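Side-chain contacts in conserved hypothetical protein (Streptococcus pneumoniae, PDB 4QDY), which is of unknown function but carries two YbbR domains and belongs to the YbbR-like family: residues P112-P116 and S117-S121; N127-V130 and S131-V135; E158-T161 and G162-G166. One frame throughout, in Å; residues are numbered along the deposited sequence.

Interaction 1. Residues P112-P116 and S117-S121; sequences PEIDP and SQIDS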
# COMPACT_ATOMS: atom_id res chain seq x y z
N PRO A 112 6.80 -5.54 -23.41
CA PRO A 112 5.33 -5.63 -23.39
C PRO A 112 4.87 -7.05 -23.07
O PRO A 112 5.51 -8.01 -23.51
CB PRO A 112 4.92 -5.21 -24.81
CG PRO A 112 6.21 -4.88 -25.55
CD PRO A 112 7.31 -5.54 -24.80
N GLU A 113 3.79 -7.19 -22.28
CA GLU A 113 3.25 -8.49 -21.86
C GLU A 113 1.76 -8.60 -22.19
O GLU A 113 0.97 -7.73 -21.80
CB GLU A 113 3.46 -8.72 -20.35
CG GLU A 113 4.91 -8.93 -19.93
CD GLU A 113 5.59 -10.21 -20.38
OE1 GLU A 113 4.90 -11.22 -20.62
OE2 GLU A 113 6.85 -10.22 -20.41
N ILE A 114 1.38 -9.66 -22.93
CA ILE A 114 0.00 -9.97 -23.33
C ILE A 114 -0.23 -11.47 -23.09
O ILE A 114 0.54 -12.30 -23.59
CB ILE A 114 -0.32 -9.54 -24.80
CG1 ILE A 114 -0.11 -8.02 -25.03
CG2 ILE A 114 -1.76 -9.96 -25.19
CD1 ILE A 114 -0.22 -7.51 -26.49
N ASP A 115 -1.29 -11.81 -22.34
CA ASP A 115 -1.68 -13.19 -22.03
C ASP A 115 -2.41 -13.80 -23.24
O ASP A 115 -3.34 -13.16 -23.75
CB ASP A 115 -2.56 -13.21 -20.76
CG ASP A 115 -3.05 -14.57 -20.28
OD1 ASP A 115 -2.35 -15.58 -20.51
OD2 ASP A 115 -4.07 -14.61 -19.55
N PRO A 116 -2.05 -15.03 -23.71
CA PRO A 116 -2.73 -15.62 -24.88
C PRO A 116 -4.27 -15.68 -24.77
O PRO A 116 -4.92 -15.78 -25.81
CB PRO A 116 -2.18 -17.05 -24.94
CG PRO A 116 -1.43 -17.25 -23.65
CD PRO A 116 -0.95 -15.90 -23.26
N SER A 117 -4.85 -15.61 -23.55
CA SER A 117 -6.30 -15.62 -23.35
C SER A 117 -6.95 -14.34 -23.88
O SER A 117 -8.09 -14.37 -24.34
CB SER A 117 -6.65 -15.79 -21.87
OG SER A 117 -6.23 -14.69 -21.09
N GLN A 118 -6.20 -13.22 -23.83
CA GLN A 118 -6.62 -11.90 -24.30
C GLN A 118 -6.60 -11.82 -25.83
O GLN A 118 -7.34 -11.02 -26.40
CB GLN A 118 -5.72 -10.81 -23.69
CG GLN A 118 -5.81 -10.71 -22.17
CD GLN A 118 -4.81 -9.75 -21.57
OE1 GLN A 118 -3.60 -9.89 -21.74
NE2 GLN A 118 -5.30 -8.83 -20.77
N ILE A 119 -5.75 -12.64 -26.49
CA ILE A 119 -5.62 -12.69 -27.96
C ILE A 119 -6.76 -13.55 -28.52
O ILE A 119 -6.98 -14.67 -28.04
CB ILE A 119 -4.22 -13.24 -28.39
CG1 ILE A 119 -3.07 -12.56 -27.61
CG2 ILE A 119 -4.03 -13.13 -29.92
CD1 ILE A 119 -1.69 -13.24 -27.73
N ASP A 120 -7.48 -13.04 -29.54
CA ASP A 120 -8.58 -13.76 -30.19
C ASP A 120 -8.02 -14.91 -31.03
O ASP A 120 -6.90 -14.82 -31.54
CB ASP A 120 -9.42 -12.80 -31.06
CG ASP A 120 -10.69 -13.39 -31.66
OD1 ASP A 120 -11.23 -14.36 -31.08
OD2 ASP A 120 -11.20 -12.82 -32.65
N SER A 121 -8.80 -16.00 -31.15
CA SER A 121 -8.43 -17.21 -31.90
C SER A 121 -8.26 -16.94 -33.40
O SER A 121 -7.38 -17.53 -34.03
CB SER A 121 -9.48 -18.30 -31.69
OG SER A 121 -10.77 -17.87 -32.10
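Gln118 reaches back along the chain to Asp115. Its CG lies anti to the carbonyl carbon (chi1 -64°), and the chain runs extended beyond CG. This carries the amide back beside the Asp115 backbone. Asp115 N donates to Gln118 OE1 at 3.1 Å, and the donor lies in the amide's carbonyl plane. In return, Gln118 N donates to Asp115 O at 2.9 Å, from above that carbonyl's plane. The two bonds tie Asp115 to Gln118 through side chain and backbone.

The backbone bond closes a type I beta turn over Pro116 and Ser117. A weak bond from Ile119 N to Pro116 O, 3.3 Å long, adds a second turn overlapping the first. The turns lie in the loop of a YbbR-like domain that leads from strand 87-113 to strand 124-130.

Ser117 OG donates to Asp115 OD2 at 2.7 Å. It meets this oxygen from well above the carboxylate plane, 68° out of it. The polar pair lies on the exposed side of the turn.

Ile114 and Ile119 form the apolar part. Their side chains cross at about a right angle, with Ile114 CG2 against Ile119 CG1 at 3.8 Å. The same methyl lies 3.9 Å from Gln118 OE1. Outside the turn, Ile114 packs on Met191 and Val193 of strand 183-196, and Ile119 on Ile125. Gln118 NE2 makes a weak hydrogen bond to Leu154 O.

Interaction 2. Residues N127-V130 and S131-V135; sequences NVMV and SDKEV
Lys133 folds its side chain back over the Val130 carbonyl. Its CD and CE pass alongside Val130 O, with CE at 3.5 Å, and the ammonium group then binds that oxygen. The loop 131-134 holds this contact. It joins strands 124-130 and 135-138 of a YbbR-like domain, both of which pair antiparallel with the long strand 183-196.

The bond from Lys133 NZ to Val130 O is 2.7 Å long. The donor stands 21° from the carbonyl plane. A bend at chi2 (65°) turns the lysine chain back toward the strand, and the rest of it is extended. The bond thus closes a small ring from the last residue of the strand to the third residue of the loop. It also gives the carbonyl oxygen at the strand end a charged partner.

Selenomethionine Met129 comes to the same ammonium group from the strand side. Its chain is bent at both chi2 and chi3. This brings the terminal methyl CE to 3.6 Å from Lys133 NZ. The two side chains cross obliquely on the exposed side of the chain.

Val130 turns its methyls to the loop backbone and to the sheet. Beyond the contact, Val130 packs on Ile110 and Thr189, which belong to strands 87-113 and 183-196. Ser131 OG hydrogen-bonds to Ile190 O, and Asp132 OD1 to Thr189 OG1. These two bonds fasten the start of the loop to strand 183-196. The loop carbonyl beside Val130 is that of Asp132, whose O lies 3.5 Å from Val130 CG2, the methyl anti to the backbone N.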
# COMPACT_ATOMS: atom_id res chain seq x y z
N ASN A 127 3.17 -7.12 -34.66
CA ASN A 127 4.15 -6.29 -33.95
C ASN A 127 3.53 -5.59 -32.74
O ASN A 127 2.35 -5.22 -32.78
CB ASN A 127 4.73 -5.24 -34.92
CG ASN A 127 5.78 -4.31 -34.34
OD1 ASN A 127 6.59 -4.67 -33.48
ND2 ASN A 127 5.83 -3.10 -34.87
N VAL A 128 4.32 -5.41 -31.66
CA VAL A 128 3.89 -4.71 -30.46
C VAL A 128 4.88 -3.56 -30.21
O VAL A 128 6.07 -3.80 -30.00
CB VAL A 128 3.72 -5.61 -29.20
CG1 VAL A 128 3.18 -4.80 -28.02
CG2 VAL A 128 2.81 -6.80 -29.48
N MSE A 129 4.37 -2.32 -30.25
CA MSE A 129 5.13 -1.09 -30.01
C MSE A 129 4.81 -0.51 -28.64
O MSE A 129 3.65 -0.52 -28.22
CB MSE A 129 4.84 -0.04 -31.11
CG MSE A 129 5.46 -0.35 -32.47
SE MSE A 129 7.41 -0.09 -32.55
CE MSE A 129 7.50 1.85 -32.22
N VAL A 130 5.84 0.01 -27.95
CA VAL A 130 5.72 0.68 -26.66
C VAL A 130 6.23 2.12 -26.88
O VAL A 130 7.33 2.31 -27.40
CB VAL A 130 6.43 -0.09 -25.50
CG1 VAL A 130 7.89 -0.44 -25.82
CG2 VAL A 130 6.34 0.67 -24.17
N SER A 131 5.39 3.12 -26.56
CA SER A 131 5.68 4.54 -26.77
C SER A 131 6.88 5.04 -25.95
O SER A 131 7.67 5.83 -26.47
CB SER A 131 4.47 5.39 -26.43
OG SER A 131 3.41 5.12 -27.34
N ASP A 132 7.02 4.58 -24.70
CA ASP A 132 8.13 5.00 -23.84
C ASP A 132 9.29 4.02 -23.97
O ASP A 132 9.10 2.81 -23.87
CB ASP A 132 7.67 5.14 -22.39
CG ASP A 132 6.69 6.28 -22.20
OD1 ASP A 132 5.49 6.09 -22.53
OD2 ASP A 132 7.12 7.37 -21.79
N LYS A 133 10.49 4.57 -24.22
CA LYS A 133 11.74 3.82 -24.41
C LYS A 133 12.64 3.91 -23.16
O LYS A 133 13.56 3.10 -23.02
CB LYS A 133 12.50 4.33 -25.65
CG LYS A 133 12.13 3.63 -26.97
CD LYS A 133 10.70 3.81 -27.48
CE LYS A 133 10.48 3.03 -28.75
NZ LYS A 133 9.11 3.19 -29.30
N GLU A 134 12.36 4.87 -22.26
CA GLU A 134 13.10 5.07 -21.01
C GLU A 134 12.12 5.40 -19.88
O GLU A 134 11.22 6.22 -20.07
CB GLU A 134 14.13 6.20 -21.19
CG GLU A 134 15.06 6.39 -20.00
CD GLU A 134 15.91 7.65 -20.06
OE1 GLU A 134 15.35 8.75 -20.28
OE2 GLU A 134 17.13 7.55 -19.79
N VAL A 135 12.29 4.76 -18.71
CA VAL A 135 11.44 5.01 -17.54
C VAL A 135 12.31 5.17 -16.29
O VAL A 135 13.42 4.62 -16.22
CB VAL A 135 10.34 3.92 -17.30
CG1 VAL A 135 9.30 3.92 -18.41
CG2 VAL A 135 10.92 2.53 -17.08

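Interaction 3. Residues E158-T161 and G162-G166; sequences ERIT and GNYSG
Ile160 and Tyr164 make the close-packed part of this contact. The methyl Ile160 CD1 lies 3.7 Å from Tyr164 CB and 3.8 Å from Tyr164 CG, at the root of the phenol ring. The residues sit where the loop after strand 149-153 runs into strand 164-173. These two strands are antiparallel neighbours, so the loop closes a long-looped beta hairpin of a YbbR-like domain.

The side chains of Ile160 and Tyr164 cross at about a right angle. Tyr164 CG lies anti to the backbone N (chi1 178°), which sends the ring back across the loop toward residues 158-160. Leu154 packs on both side chains. Strand 183-196 adds Val193 and Thr195 against Ile160, and Met191 against Tyr164. Ile160 is buried here. Its other methyl, CG2, lies 3.7 Å from Gly162 O.

The far end of the ring meets a polar, partly exposed side chain instead. Glu158 CG approaches Tyr164 OH at 3.5 Å. Glu158 OE1 sits at the ring edge, near its plane, 3.7 Å from Tyr164 CE1. The carboxylate is turned 51° from the ring plane. Glu158 OE1 and Tyr164 OH are 3.7 Å apart, and no hydrogen bond joins them.

On the solvent side, the exposed Arg159 leaves the backbone away from residues 162-166, and its guanidinium group folds back on the loop and hydrogen-bonds to Thr156 O. The same nitrogen, Arg159 NH1, also donates to Glu158 O at 3.2 Å.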
# COMPACT_ATOMS: atom_id res chain seq x y z
N GLU A 158 -9.00 -5.92 -21.02
CA GLU A 158 -8.80 -5.64 -22.45
C GLU A 158 -8.58 -6.93 -23.26
O GLU A 158 -8.01 -7.90 -22.75
CB GLU A 158 -7.60 -4.70 -22.67
CG GLU A 158 -7.72 -3.33 -22.03
CD GLU A 158 -8.78 -2.37 -22.55
OE1 GLU A 158 -9.28 -2.58 -23.68
OE2 GLU A 158 -9.06 -1.38 -21.85
N ARG A 159 -9.03 -6.92 -24.53
CA ARG A 159 -8.92 -8.04 -25.48
C ARG A 159 -8.34 -7.57 -26.82
O ARG A 159 -8.66 -6.47 -27.28
CB ARG A 159 -10.30 -8.69 -25.72
CG ARG A 159 -10.94 -9.40 -24.52
CD ARG A 159 -10.23 -10.68 -24.12
NE ARG A 159 -10.91 -11.36 -23.01
CZ ARG A 159 -10.63 -11.17 -21.73
NH1 ARG A 159 -9.68 -10.31 -21.37
NH2 ARG A 159 -11.29 -11.83 -20.79
N ILE A 160 -7.52 -8.42 -27.46
CA ILE A 160 -6.92 -8.14 -28.77
C ILE A 160 -7.78 -8.84 -29.83
O ILE A 160 -7.69 -10.06 -30.00
CB ILE A 160 -5.41 -8.53 -28.85
CG1 ILE A 160 -4.55 -7.90 -27.71
CG2 ILE A 160 -4.81 -8.26 -30.25
CD1 ILE A 160 -4.43 -6.33 -27.66
N THR A 161 -8.65 -8.07 -30.51
CA THR A 161 -9.56 -8.56 -31.55
C THR A 161 -9.15 -7.97 -32.92
O THR A 161 -9.76 -8.29 -33.94
CB THR A 161 -11.02 -8.20 -31.20
OG1 THR A 161 -11.15 -6.78 -31.09
CG2 THR A 161 -11.50 -8.87 -29.92
N GLY A 162 -8.12 -7.13 -32.90
CA GLY A 162 -7.56 -6.46 -34.06
C GLY A 162 -6.48 -5.48 -33.64
O GLY A 162 -5.89 -5.64 -32.56
N ASN A 163 -6.21 -4.46 -34.49
CA ASN A 163 -5.21 -3.43 -34.19
C ASN A 163 -5.64 -2.65 -32.95
O ASN A 163 -6.72 -2.05 -32.94
CB ASN A 163 -4.98 -2.49 -35.39
CG ASN A 163 -4.32 -3.13 -36.60
OD1 ASN A 163 -3.87 -4.28 -36.58
ND2 ASN A 163 -4.20 -2.36 -37.67
N TYR A 164 -4.83 -2.73 -31.89
CA TYR A 164 -5.10 -2.09 -30.60
C TYR A 164 -4.13 -0.95 -30.33
O TYR A 164 -2.96 -1.01 -30.72
CB TYR A 164 -5.03 -3.14 -29.47
CG TYR A 164 -5.24 -2.62 -28.07
CD1 TYR A 164 -6.52 -2.50 -27.53
CD2 TYR A 164 -4.16 -2.30 -27.25
CE1 TYR A 164 -6.72 -2.03 -26.23
CE2 TYR A 164 -4.35 -1.83 -25.95
CZ TYR A 164 -5.63 -1.70 -25.44
OH TYR A 164 -5.82 -1.25 -24.16
N SER A 165 -4.63 0.08 -29.65
CA SER A 165 -3.91 1.26 -29.19
C SER A 165 -4.56 1.73 -27.89
O SER A 165 -5.76 2.01 -27.87
CB SER A 165 -3.90 2.35 -30.25
OG SER A 165 -3.22 3.50 -29.78
N GLY A 166 -3.77 1.76 -26.82
CA GLY A 166 -4.25 2.16 -25.51
C GLY A 166 -3.19 2.19 -24.43
O GLY A 166 -2.11 1.60 -24.58

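In the fold
All three contacts lie at the surface of the second YbbR-like region and reach one sheet. Interactions 1 and 3 are the closest pair, with centres about 10 Å apart. Their loops run side by side: Ile160 N lies 2.8 Å from Gln118 O, and Asp120 N lies 3.0 Å from Ile160 O, both probable hydrogen bonds. Interaction 2 sits about 17 Å from interaction 1 between centres. The two touch through Pro112 CB against Val128 CG1 at 3.7 Å. Interactions 2 and 3 do not touch; their nearest atoms are about 7 Å apart. Strand 183-196 links all three, through Met191 touching Ile114, Val128 and Tyr164.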